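Alpha-2,3-sialyltransferase (Campylobacter jejuni, PDB 2P2V) probably transfers sialic acid from its CMP-activated donor to galactose-terminated acceptors through an alpha-2,3 linkage, this chain being the N-terminal catalytic part of a longer membrane-associated protein. Local coordinates at residues V45-C48 against N49-F53; V66-P70 against G71-Q75; L74-Y77 against H78-K81; L110-F113 against Y114-P118. All blocks are in the same frame, centred on the assembly; numbering follows the deposited sequence.

Contact 1: residues V45-C48 against N49-F53; sequences VFRC and NQFYF. With CSF (cytidine-5'-monophosphate-3-fluoro-N-acetyl-neuraminic acid), chain O.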
loop_
_atom_site.group_PDB
_atom_site.type_symbol
_atom_site.label_atom_id
_atom_site.label_comp_id
_atom_site.label_asym_id
_atom_site.label_seq_id
_atom_site.Cartn_x
_atom_site.Cartn_y
_atom_site.Cartn_z
ATOM N N VAL A 45 4.602 -33.742 9.034
ATOM C CA VAL A 45 5.805 -33.506 9.789
ATOM C C VAL A 45 6.262 -32.038 9.484
ATOM O O VAL A 45 6.221 -31.644 8.316
ATOM C CB VAL A 45 6.922 -34.398 9.270
ATOM C CG1 VAL A 45 8.149 -34.111 10.011
ATOM C CG2 VAL A 45 6.561 -35.930 9.426
ATOM N N PHE A 46 6.720 -31.310 10.503
ATOM C CA PHE A 46 7.348 -29.978 10.305
ATOM C C PHE A 46 8.798 -30.108 10.738
ATOM O O PHE A 46 9.108 -30.740 11.775
ATOM C CB PHE A 46 6.684 -28.908 11.165
ATOM C CG PHE A 46 5.352 -28.366 10.650
ATOM C CD1 PHE A 46 4.775 -28.779 9.466
ATOM C CD2 PHE A 46 4.690 -27.410 11.428
ATOM C CE1 PHE A 46 3.528 -28.233 9.057
ATOM C CE2 PHE A 46 3.476 -26.862 11.045
ATOM C CZ PHE A 46 2.895 -27.263 9.846
ATOM N N ARG A 47 9.717 -29.545 9.944
ATOM C CA ARG A 47 11.120 -29.543 10.334
ATOM C C ARG A 47 11.637 -28.106 10.197
ATOM O O ARG A 47 11.027 -27.271 9.518
ATOM C CB ARG A 47 11.953 -30.428 9.390
ATOM C CG ARG A 47 11.520 -31.945 9.237
ATOM C CD ARG A 47 11.637 -32.657 10.572
ATOM N NE ARG A 47 12.975 -32.706 11.174
ATOM C CZ ARG A 47 13.901 -33.621 10.881
ATOM N NH1 ARG A 47 13.670 -34.537 9.974
ATOM N NH2 ARG A 47 15.060 -33.629 11.525
ATOM N N CYS A 48 12.786 -27.810 10.819
ATOM C CA CYS A 48 13.245 -26.448 10.756
ATOM C C CYS A 48 14.747 -26.429 10.531
ATOM O O CYS A 48 15.431 -27.443 10.780
ATOM C CB CYS A 48 12.940 -25.692 12.054
ATOM S SG CYS A 48 13.700 -26.301 13.574
ATOM N N ASN A 49 15.221 -25.277 10.074
ATOM C CA ASN A 49 16.649 -24.970 10.126
ATOM C C ASN A 49 17.506 -26.090 9.520
ATOM O O ASN A 49 17.229 -26.493 8.393
ATOM C CB ASN A 49 17.032 -24.563 11.541
ATOM C CG ASN A 49 16.232 -23.339 12.039
ATOM O OD1 ASN A 49 15.657 -22.594 11.249
ATOM N ND2 ASN A 49 16.227 -23.122 13.338
ATOM N N GLN A 50 18.576 -26.528 10.216
ATOM C CA GLN A 50 19.474 -27.512 9.616
ATOM C C GLN A 50 19.005 -28.971 9.801
ATOM O O GLN A 50 19.800 -29.832 10.152
ATOM C CB GLN A 50 20.888 -27.316 10.158
ATOM C CG GLN A 50 21.561 -26.063 9.639
ATOM C CD GLN A 50 21.142 -24.786 10.390
ATOM O OE1 GLN A 50 20.339 -24.012 9.884
ATOM N NE2 GLN A 50 21.714 -24.551 11.583
ATOM N N PHE A 51 17.734 -29.270 9.526
ATOM C CA PHE A 51 17.218 -30.622 9.730
ATOM C C PHE A 51 17.963 -31.657 8.849
ATOM O O PHE A 51 18.131 -32.832 9.215
ATOM C CB PHE A 51 15.683 -30.664 9.464
ATOM C CG PHE A 51 15.322 -30.428 8.044
ATOM C CD1 PHE A 51 15.070 -29.140 7.574
ATOM C CD2 PHE A 51 15.269 -31.484 7.149
ATOM C CE1 PHE A 51 14.807 -28.915 6.217
ATOM C CE2 PHE A 51 14.995 -31.281 5.796
ATOM C CZ PHE A 51 14.770 -29.980 5.323
ATOM N N TYR A 52 18.364 -31.218 7.662
ATOM C CA TYR A 52 18.957 -32.092 6.636
ATOM C C TYR A 52 20.393 -32.510 6.992
ATOM O O TYR A 52 20.990 -33.356 6.295
ATOM C CB TYR A 52 18.982 -31.387 5.263
ATOM C CG TYR A 52 19.499 -29.971 5.327
ATOM C CD1 TYR A 52 18.636 -28.905 5.614
ATOM C CD2 TYR A 52 20.836 -29.692 5.102
ATOM C CE1 TYR A 52 19.074 -27.631 5.709
ATOM C CE2 TYR A 52 21.296 -28.407 5.203
ATOM C CZ TYR A 52 20.414 -27.365 5.496
ATOM O OH TYR A 52 20.860 -26.065 5.570
ATOM N N PHE A 53 20.928 -31.911 8.042
ATOM C CA PHE A 53 22.188 -32.371 8.649
ATOM C C PHE A 53 22.055 -33.806 9.191
ATOM O O PHE A 53 23.073 -34.506 9.353
ATOM C CB PHE A 53 22.608 -31.458 9.791
ATOM C CG PHE A 53 23.376 -30.210 9.375
ATOM C CD1 PHE A 53 23.034 -29.483 8.233
ATOM C CD2 PHE A 53 24.417 -29.737 10.171
ATOM C CE1 PHE A 53 23.714 -28.305 7.899
ATOM C CE2 PHE A 53 25.146 -28.563 9.820
ATOM C CZ PHE A 53 24.780 -27.858 8.683
HETATM C C5A CSF O . 20.057 -20.413 16.771
HETATM C C4A CSF O . 19.400 -21.013 18.009
HETATM C C2A CSF O . 17.403 -21.781 16.598
HETATM O O6A CSF O . 18.158 -21.293 15.468
HETATM C C6A CSF O . 19.606 -21.234 15.549
HETATM C C3A CSF O . 17.872 -21.068 17.866
HETATM O O4A CSF O . 19.687 -20.188 19.129
HETATM N N5A CSF O . 21.517 -20.552 16.962
HETATM C C7A CSF O . 20.101 -20.633 14.239
HETATM C C8A CSF O . 19.608 -21.448 13.049
HETATM C C9A CSF O . 20.008 -20.804 11.706
HETATM O O9A CSF O . 19.640 -21.637 10.581
HETATM O O8A CSF O . 20.101 -22.819 13.188
HETATM O O7A CSF O . 19.682 -19.258 14.176
HETATM C C1A CSF O . 15.938 -21.398 16.440
HETATM O OBA CSF O . 15.208 -21.527 17.463
HETATM O OAA CSF O . 15.537 -20.985 15.318
HETATM O O1A CSF O . 17.382 -23.217 16.781
HETATM O O2A CSF O . 19.457 -24.495 17.207
HETATM N N1 CSF O . 16.574 -27.555 19.910
HETATM C C2 CSF O . 16.544 -27.799 21.317
HETATM N N3 CSF O . 17.665 -28.221 21.974
HETATM C C4 CSF O . 18.807 -28.433 21.282
HETATM C C5 CSF O . 18.857 -28.203 19.901
HETATM C C6 CSF O . 17.719 -27.764 19.229
HETATM C "C3'" CSF O . 15.194 -24.982 18.196
HETATM C "C2'" CSF O . 14.908 -25.687 19.508
HETATM C "C1'" CSF O . 15.347 -27.120 19.208
HETATM O "O4'" CSF O . 15.488 -27.280 17.779
HETATM C "C4'" CSF O . 15.151 -26.060 17.120
HETATM P PA CSF O . 18.350 -24.382 16.187
HETATM O "O5'" CSF O . 17.447 -25.725 16.352
HETATM C "C5'" CSF O . 16.083 -25.792 15.940
HETATM O "O3'" CSF O . 14.184 -24.020 17.912
HETATM O "O2'" CSF O . 13.485 -25.639 19.801
HETATM N N4 CSF O . 19.938 -28.865 21.918
HETATM O O2 CSF O . 15.475 -27.582 21.954
HETATM O O3A CSF O . 18.619 -24.260 14.715
HETATM C C10 CSF O . 22.304 -19.593 16.444
HETATM O O10 CSF O . 21.870 -18.622 15.806
HETATM C C11 CSF O . 23.785 -19.784 16.675
HETATM F F3A CSF O . 17.358 -19.791 17.821
#
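Arg-47 and Phe-51 meet where strand 44-48 of the parallel sheet runs out into the donor-binding loop, the usual site of a nucleotide-sugar pocket in a Rossmann-like glycosyltransferase fold. Arg-47 bends at chi2 and chi3, which brings its guanidinium back over the CB of Phe-51, 3.5 Å above the guanidinium plane, while Arg-47 CB lies 3.6 Å from Phe-51 CG. The charge suits this buried place because Glu-54 answers it with a salt bridge. Cys-48 turns its small, weakly polar SG to the ligand, 3.4 Å from C5' of the bound CMP-3-fluoro-sialic acid. Cys-48 O lies at the edge of the Phe-51 ring. The strand ends here, and the next two residues are amides that read the donor. Gln-50, centre of an inverse gamma turn, accepts from O9A through OE1 and donates NE2 to O8A. Asn-49 ND2 spends its N-H groups on phosphate oxygen O3A and carboxylate oxygen OAA, each 3.0 Å away.

Contact 2: residues V66-P70 against G71-Q75; sequences VFFNP and GVFLQ. With CSF (cytidine-5'-monophosphate-3-fluoro-N-acetyl-neuraminic acid), chain O; EDO (1,2-ethanediol), chain D.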
loop_
_atom_site.group_PDB
_atom_site.type_symbol
_atom_site.label_atom_id
_atom_site.label_comp_id
_atom_site.label_asym_id
_atom_site.label_seq_id
_atom_site.Cartn_x
_atom_site.Cartn_y
_atom_site.Cartn_z
ATOM N N VAL A 66 8.782 -26.810 5.909
ATOM C CA VAL A 66 10.022 -26.530 6.584
ATOM C C VAL A 66 10.038 -25.086 6.979
ATOM O O VAL A 66 9.361 -24.260 6.348
ATOM C CB VAL A 66 11.297 -26.765 5.657
ATOM C CG1 VAL A 66 11.501 -28.285 5.329
ATOM C CG2 VAL A 66 11.208 -25.935 4.373
ATOM N N PHE A 67 10.875 -24.747 7.974
ATOM C CA PHE A 67 10.827 -23.397 8.539
ATOM C C PHE A 67 12.243 -22.923 8.673
ATOM O O PHE A 67 13.062 -23.621 9.270
ATOM C CB PHE A 67 10.208 -23.384 9.938
ATOM C CG PHE A 67 8.743 -23.726 9.939
ATOM C CD1 PHE A 67 8.358 -25.053 9.770
ATOM C CD2 PHE A 67 7.787 -22.729 10.040
ATOM C CE1 PHE A 67 6.963 -25.351 9.710
ATOM C CE2 PHE A 67 6.415 -23.029 9.965
ATOM C CZ PHE A 67 6.044 -24.319 9.803
ATOM N N PHE A 68 12.492 -21.724 8.175
ATOM C CA PHE A 68 13.887 -21.154 8.188
ATOM C C PHE A 68 13.871 -19.711 8.673
ATOM O O PHE A 68 12.914 -18.934 8.438
ATOM C CB PHE A 68 14.457 -21.150 6.744
ATOM C CG PHE A 68 14.574 -22.519 6.091
ATOM C CD1 PHE A 68 15.298 -23.584 6.687
ATOM C CD2 PHE A 68 13.947 -22.751 4.881
ATOM C CE1 PHE A 68 15.360 -24.839 6.071
ATOM C CE2 PHE A 68 14.066 -23.980 4.240
ATOM C CZ PHE A 68 14.798 -25.035 4.855
ATOM N N ASN A 69 14.979 -19.300 9.301
ATOM C CA ASN A 69 15.112 -17.970 9.845
ATOM C C ASN A 69 15.530 -16.961 8.751
ATOM O O ASN A 69 16.191 -17.317 7.753
ATOM C CB ASN A 69 16.187 -17.976 10.987
ATOM C CG ASN A 69 15.689 -18.730 12.273
ATOM O OD1 ASN A 69 14.473 -18.894 12.505
ATOM N ND2 ASN A 69 16.620 -19.208 13.062
ATOM N N PRO A 70 15.107 -15.719 8.906
ATOM C CA PRO A 70 15.264 -14.747 7.846
ATOM C C PRO A 70 16.732 -14.539 7.518
ATOM O O PRO A 70 17.043 -14.273 6.391
ATOM C CB PRO A 70 14.746 -13.470 8.469
ATOM C CG PRO A 70 13.730 -13.932 9.476
ATOM C CD PRO A 70 14.332 -15.178 10.046
ATOM N N GLY A 71 17.585 -14.624 8.526
ATOM C CA GLY A 71 19.031 -14.234 8.359
ATOM C C GLY A 71 19.832 -15.159 7.442
ATOM O O GLY A 71 20.872 -14.761 6.904
ATOM N N VAL A 72 19.347 -16.385 7.255
ATOM C CA VAL A 72 19.946 -17.367 6.361
ATOM C C VAL A 72 18.916 -17.859 5.380
ATOM O O VAL A 72 19.132 -18.851 4.723
ATOM C CB VAL A 72 20.510 -18.601 7.143
ATOM C CG1 VAL A 72 21.739 -18.150 7.996
ATOM C CG2 VAL A 72 19.439 -19.165 8.094
ATOM N N PHE A 73 17.824 -17.121 5.205
ATOM C CA PHE A 73 16.763 -17.660 4.279
ATOM C C PHE A 73 17.235 -17.855 2.870
ATOM O O PHE A 73 16.872 -18.812 2.193
ATOM C CB PHE A 73 15.504 -16.773 4.307
ATOM C CG PHE A 73 14.305 -17.462 3.712
ATOM C CD1 PHE A 73 13.568 -18.376 4.500
ATOM C CD2 PHE A 73 13.968 -17.271 2.390
ATOM C CE1 PHE A 73 12.482 -19.040 3.938
ATOM C CE2 PHE A 73 12.859 -17.959 1.803
ATOM C CZ PHE A 73 12.139 -18.847 2.628
ATOM N N LEU A 74 18.030 -16.891 2.361
ATOM C CA LEU A 74 18.508 -17.039 0.987
ATOM C C LEU A 74 19.199 -18.373 0.754
ATOM O O LEU A 74 18.922 -19.042 -0.238
ATOM C CB LEU A 74 19.492 -15.868 0.654
ATOM C CG LEU A 74 20.048 -15.845 -0.792
ATOM C CD1 LEU A 74 19.118 -15.186 -1.747
ATOM C CD2 LEU A 74 21.347 -14.990 -0.723
ATOM N N GLN A 75 20.162 -18.723 1.625
ATOM C CA GLN A 75 20.869 -19.998 1.485
ATOM C C GLN A 75 19.925 -21.202 1.755
ATOM O O GLN A 75 19.953 -22.205 1.033
ATOM C CB GLN A 75 22.069 -20.033 2.427
ATOM C CG GLN A 75 23.114 -18.954 2.062
ATOM C CD GLN A 75 22.884 -17.582 2.708
ATOM O OE1 GLN A 75 21.804 -17.276 3.226
ATOM N NE2 GLN A 75 23.936 -16.727 2.667
HETATM C C5A CSF O . 20.057 -20.413 16.771
HETATM C C4A CSF O . 19.400 -21.013 18.009
HETATM C C2A CSF O . 17.403 -21.781 16.598
HETATM O O6A CSF O . 18.158 -21.293 15.468
HETATM C C6A CSF O . 19.606 -21.234 15.549
HETATM C C3A CSF O . 17.872 -21.068 17.866
HETATM O O4A CSF O . 19.687 -20.188 19.129
HETATM N N5A CSF O . 21.517 -20.552 16.962
HETATM C C7A CSF O . 20.101 -20.633 14.239
HETATM C C8A CSF O . 19.608 -21.448 13.049
HETATM C C9A CSF O . 20.008 -20.804 11.706
HETATM O O9A CSF O . 19.640 -21.637 10.581
HETATM O O8A CSF O . 20.101 -22.819 13.188
HETATM O O7A CSF O . 19.682 -19.258 14.176
HETATM C C1A CSF O . 15.938 -21.398 16.440
HETATM O OBA CSF O . 15.208 -21.527 17.463
HETATM O OAA CSF O . 15.537 -20.985 15.318
HETATM O O1A CSF O . 17.382 -23.217 16.781
HETATM O O2A CSF O . 19.457 -24.495 17.207
HETATM N N1 CSF O . 16.574 -27.555 19.910
HETATM C C2 CSF O . 16.544 -27.799 21.317
HETATM N N3 CSF O . 17.665 -28.221 21.974
HETATM C C4 CSF O . 18.807 -28.433 21.282
HETATM C C5 CSF O . 18.857 -28.203 19.901
HETATM C C6 CSF O . 17.719 -27.764 19.229
HETATM C "C3'" CSF O . 15.194 -24.982 18.196
HETATM C "C2'" CSF O . 14.908 -25.687 19.508
HETATM C "C1'" CSF O . 15.347 -27.120 19.208
HETATM O "O4'" CSF O . 15.488 -27.280 17.779
HETATM C "C4'" CSF O . 15.151 -26.060 17.120
HETATM P PA CSF O . 18.350 -24.382 16.187
HETATM O "O5'" CSF O . 17.447 -25.725 16.352
HETATM C "C5'" CSF O . 16.083 -25.792 15.940
HETATM O "O3'" CSF O . 14.184 -24.020 17.912
HETATM O "O2'" CSF O . 13.485 -25.639 19.801
HETATM N N4 CSF O . 19.938 -28.865 21.918
HETATM O O2 CSF O . 15.475 -27.582 21.954
HETATM O O3A CSF O . 18.619 -24.260 14.715
HETATM C C10 CSF O . 22.304 -19.593 16.444
HETATM O O10 CSF O . 21.870 -18.622 15.806
HETATM C C11 CSF O . 23.785 -19.784 16.675
HETATM F F3A CSF O . 17.358 -19.791 17.821
HETATM C C1 EDO D . 12.281 -18.443 14.771
HETATM O O1 EDO D . 13.171 -17.320 14.591
HETATM C C2 EDO D . 11.828 -18.452 16.219
HETATM O O2 EDO D . 12.728 -17.651 17.003
HETATM O O HOH W 1 18.483 -14.271 3.906
#
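Phe-68 and Phe-73 form the tight side of this strand-to-helix connection, at the start of the beta-alpha-beta unit made by strand 62-68, helix 73-85 and strand 90-96. The two side chains cross at about a right angle: Phe-68 CB sits 3.7 Å from Phe-73 CD1, and Phe-73 CE1 comes to the edge of the Phe-68 ring. Large apolar rings suit a place enclosed between sheet and helix. Phe-73 N also donates to Pro-70 O at 3.2 Å, a nearly straight N-H (166°) that nevertheless reaches the oxygen from above the carbonyl plane; a water bridges the same oxygen to Leu-74 N. Pro-70, its phi restricted by the ring, suits the turn just before the helix, whose N-cap position is Val-72. The looser side holds the partly exposed Asn-69, Pro-70 and Gly-71. Here Asn-69 ND2 donates to carboxylate oxygen OAA of the donor analogue at 3.1 Å and weakly to O7A, while OD1 accepts a hydrogen bond from an ethanediol, probably from the crystallisation liquor. Asn-69 thus meets the carboxylate as a neutral donor, consistent with recognition by direction rather than charge at this point.

Contact 3: residues L74-Y77 against H78-K81; sequences LQQY and HTAK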
loop_
_atom_site.group_PDB
_atom_site.type_symbol
_atom_site.label_atom_id
_atom_site.label_comp_id
_atom_site.label_asym_id
_atom_site.label_seq_id
_atom_site.Cartn_x
_atom_site.Cartn_y
_atom_site.Cartn_z
ATOM N N LEU A 74 18.030 -16.891 2.361
ATOM C CA LEU A 74 18.508 -17.039 0.987
ATOM C C LEU A 74 19.199 -18.373 0.754
ATOM O O LEU A 74 18.922 -19.042 -0.238
ATOM C CB LEU A 74 19.492 -15.868 0.654
ATOM C CG LEU A 74 20.048 -15.845 -0.792
ATOM C CD1 LEU A 74 19.118 -15.186 -1.747
ATOM C CD2 LEU A 74 21.347 -14.990 -0.723
ATOM N N GLN A 75 20.162 -18.723 1.625
ATOM C CA GLN A 75 20.869 -19.998 1.485
ATOM C C GLN A 75 19.925 -21.202 1.755
ATOM O O GLN A 75 19.953 -22.205 1.033
ATOM C CB GLN A 75 22.069 -20.033 2.427
ATOM C CG GLN A 75 23.114 -18.954 2.062
ATOM C CD GLN A 75 22.884 -17.582 2.708
ATOM O OE1 GLN A 75 21.804 -17.276 3.226
ATOM N NE2 GLN A 75 23.936 -16.727 2.667
ATOM N N GLN A 76 19.047 -21.069 2.744
ATOM C CA GLN A 76 18.214 -22.240 3.084
ATOM C C GLN A 76 17.196 -22.515 1.982
ATOM O O GLN A 76 16.821 -23.693 1.722
ATOM C CB GLN A 76 17.451 -21.985 4.379
ATOM C CG GLN A 76 18.236 -21.890 5.659
ATOM C CD GLN A 76 18.851 -23.182 6.115
ATOM O OE1 GLN A 76 19.182 -24.071 5.322
ATOM N NE2 GLN A 76 18.972 -23.311 7.429
ATOM N N TYR A 77 16.663 -21.451 1.389
ATOM C CA TYR A 77 15.703 -21.618 0.256
ATOM C C TYR A 77 16.349 -22.414 -0.882
ATOM O O TYR A 77 15.802 -23.345 -1.398
ATOM C CB TYR A 77 15.260 -20.238 -0.236
ATOM C CG TYR A 77 14.224 -20.270 -1.340
ATOM C CD1 TYR A 77 12.865 -20.458 -1.037
ATOM C CD2 TYR A 77 14.587 -20.151 -2.673
ATOM C CE1 TYR A 77 11.908 -20.499 -2.064
ATOM C CE2 TYR A 77 13.618 -20.178 -3.720
ATOM C CZ TYR A 77 12.299 -20.317 -3.382
ATOM O OH TYR A 77 11.419 -20.322 -4.434
ATOM N N HIS A 78 17.570 -22.008 -1.259
ATOM C CA HIS A 78 18.330 -22.707 -2.275
ATOM C C HIS A 78 18.625 -24.166 -1.825
ATOM O O HIS A 78 18.479 -25.113 -2.609
ATOM C CB HIS A 78 19.656 -21.890 -2.422
ATOM C CG HIS A 78 20.706 -22.606 -3.216
ATOM N ND1 HIS A 78 20.480 -23.096 -4.479
ATOM C CD2 HIS A 78 22.000 -22.891 -2.921
ATOM C CE1 HIS A 78 21.568 -23.708 -4.910
ATOM N NE2 HIS A 78 22.506 -23.589 -3.979
ATOM N N THR A 79 18.964 -24.361 -0.564
ATOM C CA THR A 79 19.278 -25.717 -0.051
ATOM C C THR A 79 18.027 -26.574 -0.171
ATOM O O THR A 79 18.085 -27.694 -0.662
ATOM C CB THR A 79 19.769 -25.695 1.405
ATOM O OG1 THR A 79 20.983 -24.919 1.508
ATOM C CG2 THR A 79 20.109 -27.112 1.878
ATOM N N ALA A 80 16.908 -26.027 0.280
ATOM C CA ALA A 80 15.630 -26.772 0.132
ATOM C C ALA A 80 15.241 -27.136 -1.317
ATOM O O ALA A 80 14.701 -28.250 -1.577
ATOM C CB ALA A 80 14.524 -25.958 0.856
ATOM N N LYS A 81 15.433 -26.226 -2.271
ATOM C CA LYS A 81 15.208 -26.496 -3.683
ATOM C C LYS A 81 16.158 -27.591 -4.177
ATOM O O LYS A 81 15.726 -28.450 -4.919
ATOM C CB LYS A 81 15.416 -25.264 -4.553
ATOM C CG LYS A 81 14.439 -24.159 -4.381
ATOM C CD LYS A 81 13.111 -24.598 -5.031
ATOM C CE LYS A 81 12.122 -23.537 -4.799
ATOM N NZ LYS A 81 10.848 -23.832 -5.529
#
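Tyr-77 and Lys-81, one turn apart on helix 73-85 of the beta-alpha-beta unit, lie side by side and point the same way. The lysine's aliphatic chain runs along one face of the phenol ring, with CG over that face and CE 3.5 Å from Tyr-77 CZ. Chi1 of -177° sets the tyrosine ring opposite its own backbone N, while the lysine bends at chi2 (-73°) and then stays extended, so the two polar ends finish together. Both meet Asp-119: Tyr-77 OH hydrogen-bonds it and Lys-81 NZ makes a salt bridge with it, a pairing that suits long amphipathic side chains. His-78 leaves the helix in another direction, its ND1 hydrogen-bonded to Tyr-139 OH of the second subunit, as fits a polar ring at an interface. Gln-76 turns toward the pocket, where Tyr-52 OH meets its OE1. Along the backbone, Ala-80 N donates to Gln-76 O at 2.7 Å, and the small methyl of Ala-80 packs on Phe-68. Thr-79 OG1, which also meets Leu-262 N, lies beside its own backbone N and donates to Gln-75 O at 2.9 Å from above the carbonyl plane, while Thr-79 N reaches the same oxygen closer to that plane.

Contact 4: residues L110-F113 against Y114-P118; sequences LHQF and YNFFP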
loop_
_atom_site.group_PDB
_atom_site.type_symbol
_atom_site.label_atom_id
_atom_site.label_comp_id
_atom_site.label_asym_id
_atom_site.label_seq_id
_atom_site.Cartn_x
_atom_site.Cartn_y
_atom_site.Cartn_z
ATOM N N LEU A 110 11.205 -7.744 4.379
ATOM C CA LEU A 110 9.755 -8.164 4.326
ATOM C C LEU A 110 9.082 -7.728 3.048
ATOM O O LEU A 110 8.275 -8.480 2.467
ATOM C CB LEU A 110 8.978 -7.664 5.546
ATOM C CG LEU A 110 9.405 -8.291 6.895
ATOM C CD1 LEU A 110 8.667 -7.654 8.053
ATOM C CD2 LEU A 110 9.196 -9.825 6.916
ATOM N N HIS A 111 9.406 -6.516 2.604
ATOM C CA HIS A 111 8.856 -5.894 1.381
ATOM C C HIS A 111 9.165 -6.685 0.119
ATOM O O HIS A 111 8.322 -6.835 -0.781
ATOM C CB HIS A 111 9.381 -4.452 1.218
ATOM C CG HIS A 111 8.946 -3.776 -0.051
ATOM N ND1 HIS A 111 9.793 -3.590 -1.132
ATOM C CD2 HIS A 111 7.763 -3.221 -0.403
ATOM C CE1 HIS A 111 9.143 -2.959 -2.093
ATOM N NE2 HIS A 111 7.906 -2.734 -1.679
ATOM N N GLN A 112 10.393 -7.201 0.044
ATOM C CA GLN A 112 10.897 -7.883 -1.149
ATOM C C GLN A 112 10.813 -9.374 -1.012
ATOM O O GLN A 112 11.136 -10.055 -1.933
ATOM C CB GLN A 112 12.384 -7.550 -1.370
ATOM C CG GLN A 112 12.514 -6.083 -1.574
ATOM C CD GLN A 112 13.944 -5.672 -1.858
ATOM O OE1 GLN A 112 14.173 -4.689 -2.562
ATOM N NE2 GLN A 112 14.912 -6.412 -1.295
ATOM N N PHE A 113 10.363 -9.878 0.141
ATOM C CA PHE A 113 10.330 -11.321 0.341
ATOM C C PHE A 113 9.725 -12.100 -0.791
ATOM O O PHE A 113 10.354 -13.020 -1.320
ATOM C CB PHE A 113 9.609 -11.686 1.680
ATOM C CG PHE A 113 9.671 -13.131 1.976
ATOM C CD1 PHE A 113 10.797 -13.700 2.580
ATOM C CD2 PHE A 113 8.612 -13.972 1.602
ATOM C CE1 PHE A 113 10.881 -15.053 2.850
ATOM C CE2 PHE A 113 8.711 -15.293 1.833
ATOM C CZ PHE A 113 9.811 -15.865 2.501
ATOM N N TYR A 114 8.448 -11.834 -1.128
ATOM C CA TYR A 114 7.828 -12.595 -2.163
ATOM C C TYR A 114 8.388 -12.321 -3.535
ATOM O O TYR A 114 8.241 -13.133 -4.438
ATOM C CB TYR A 114 6.317 -12.319 -2.142
ATOM C CG TYR A 114 5.680 -12.918 -0.927
ATOM C CD1 TYR A 114 5.802 -14.277 -0.670
ATOM C CD2 TYR A 114 4.956 -12.114 -0.028
ATOM C CE1 TYR A 114 5.186 -14.846 0.490
ATOM C CE2 TYR A 114 4.364 -12.665 1.131
ATOM C CZ TYR A 114 4.481 -14.022 1.372
ATOM O OH TYR A 114 3.887 -14.610 2.490
ATOM N N ASN A 115 9.067 -11.176 -3.697
ATOM C CA ASN A 115 9.709 -10.882 -4.976
ATOM C C ASN A 115 10.806 -11.915 -5.252
ATOM O O ASN A 115 10.952 -12.353 -6.371
ATOM C CB ASN A 115 10.312 -9.435 -4.970
ATOM C CG ASN A 115 9.262 -8.362 -4.700
ATOM O OD1 ASN A 115 8.884 -8.117 -3.573
ATOM N ND2 ASN A 115 8.804 -7.741 -5.717
ATOM N N PHE A 116 11.627 -12.199 -4.238
ATOM C CA PHE A 116 12.673 -13.196 -4.308
ATOM C C PHE A 116 12.199 -14.638 -4.165
ATOM O O PHE A 116 12.778 -15.507 -4.790
ATOM C CB PHE A 116 13.744 -12.927 -3.293
ATOM C CG PHE A 116 14.616 -11.745 -3.665
ATOM C CD1 PHE A 116 15.748 -11.961 -4.463
ATOM C CD2 PHE A 116 14.300 -10.482 -3.261
ATOM C CE1 PHE A 116 16.643 -10.870 -4.826
ATOM C CE2 PHE A 116 15.180 -9.359 -3.632
ATOM C CZ PHE A 116 16.330 -9.609 -4.432
ATOM N N PHE A 117 11.172 -14.878 -3.336
ATOM C CA PHE A 117 10.827 -16.236 -2.956
ATOM C C PHE A 117 9.315 -16.401 -3.167
ATOM O O PHE A 117 8.642 -16.500 -2.163
ATOM C CB PHE A 117 11.186 -16.441 -1.495
ATOM C CG PHE A 117 12.664 -15.998 -1.147
ATOM C CD1 PHE A 117 13.749 -16.690 -1.723
ATOM C CD2 PHE A 117 12.874 -14.985 -0.302
ATOM C CE1 PHE A 117 15.079 -16.261 -1.434
ATOM C CE2 PHE A 117 14.188 -14.536 0.027
ATOM C CZ PHE A 117 15.253 -15.224 -0.560
ATOM N N PRO A 118 8.824 -16.390 -4.435
ATOM C CA PRO A 118 7.393 -16.267 -4.725
ATOM C C PRO A 118 6.532 -17.396 -4.200
ATOM O O PRO A 118 5.344 -17.191 -3.965
ATOM C CB PRO A 118 7.353 -16.155 -6.253
ATOM C CG PRO A 118 8.634 -16.747 -6.727
ATOM C CD PRO A 118 9.620 -16.433 -5.681
#
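Phe-113 turns the edge of its ring to the face of Tyr-114, a T-shaped pair with centroids 5.2 Å apart and planes at 83°; Phe-113 CD2 stands 3.6 Å above the tyrosine plane, toward its rim. One face of Phe-113 receives Phe-117 CD2 at 3.7 Å, the two rings meeting obliquely at 54°. Phe-117 itself has Phe-116 CB over the centre of one face, and Gln-112 O lies at the edge of the Phe-116 ring. With chi1 at -175°, Phe-113 swings its ring away from its backbone N and into place between Tyr-114 and Phe-117. Flat apolar rings suit this buried side, whereas the phenol of Tyr-114 carries its OH out to Glu-125 and Leu-122 N. Gln-112 runs extended alongside Phe-116, its NE2 3.8 Å from Phe-116 CE2 and hydrogen-bonded to Gln-276. The last turn is held by Phe-116 N to Gln-112 O, almost in line with the carbonyl, and by Phe-117 N to Phe-113 O at 2.9 Å, in the carbonyl plane. Across the subunit boundary, Phe-117 packs on Tyr-143 of the second subunit. Phe-113, Tyr-114 and Phe-117 form an aromatic cluster at the C-terminal end of helix 107-116, where a beta-alpha-beta crossover turns toward strand 121-122.

In the fold
Contacts 1 and 2 sit at the C-terminal ends of neighbouring parallel strands, their centres about 11 Å apart, and together bind the donor analogue: Asn-49 and Asn-69 share its carboxylate oxygen OAA, and Asn-49 N lies 2.8 Å from Phe-67 O between the strands. Contact 3 continues the helix that contact 2 starts and contributes Gln-76 to the pocket wall; Gln-76 OE1 meets Tyr-52 OH at 2.6 Å, and its NE2 bonds weakly to Gln-50 OE1, which holds the ligand. Contact 4 stands farther off, its centre about 22 Å from that of contact 1, yet its Phe-117 joins contacts 2 and 3 through Phe-73 (CE2 to Phe-117 CG 3.5 Å) and Tyr-77. Contacts 3 and 4 both border the second subunit.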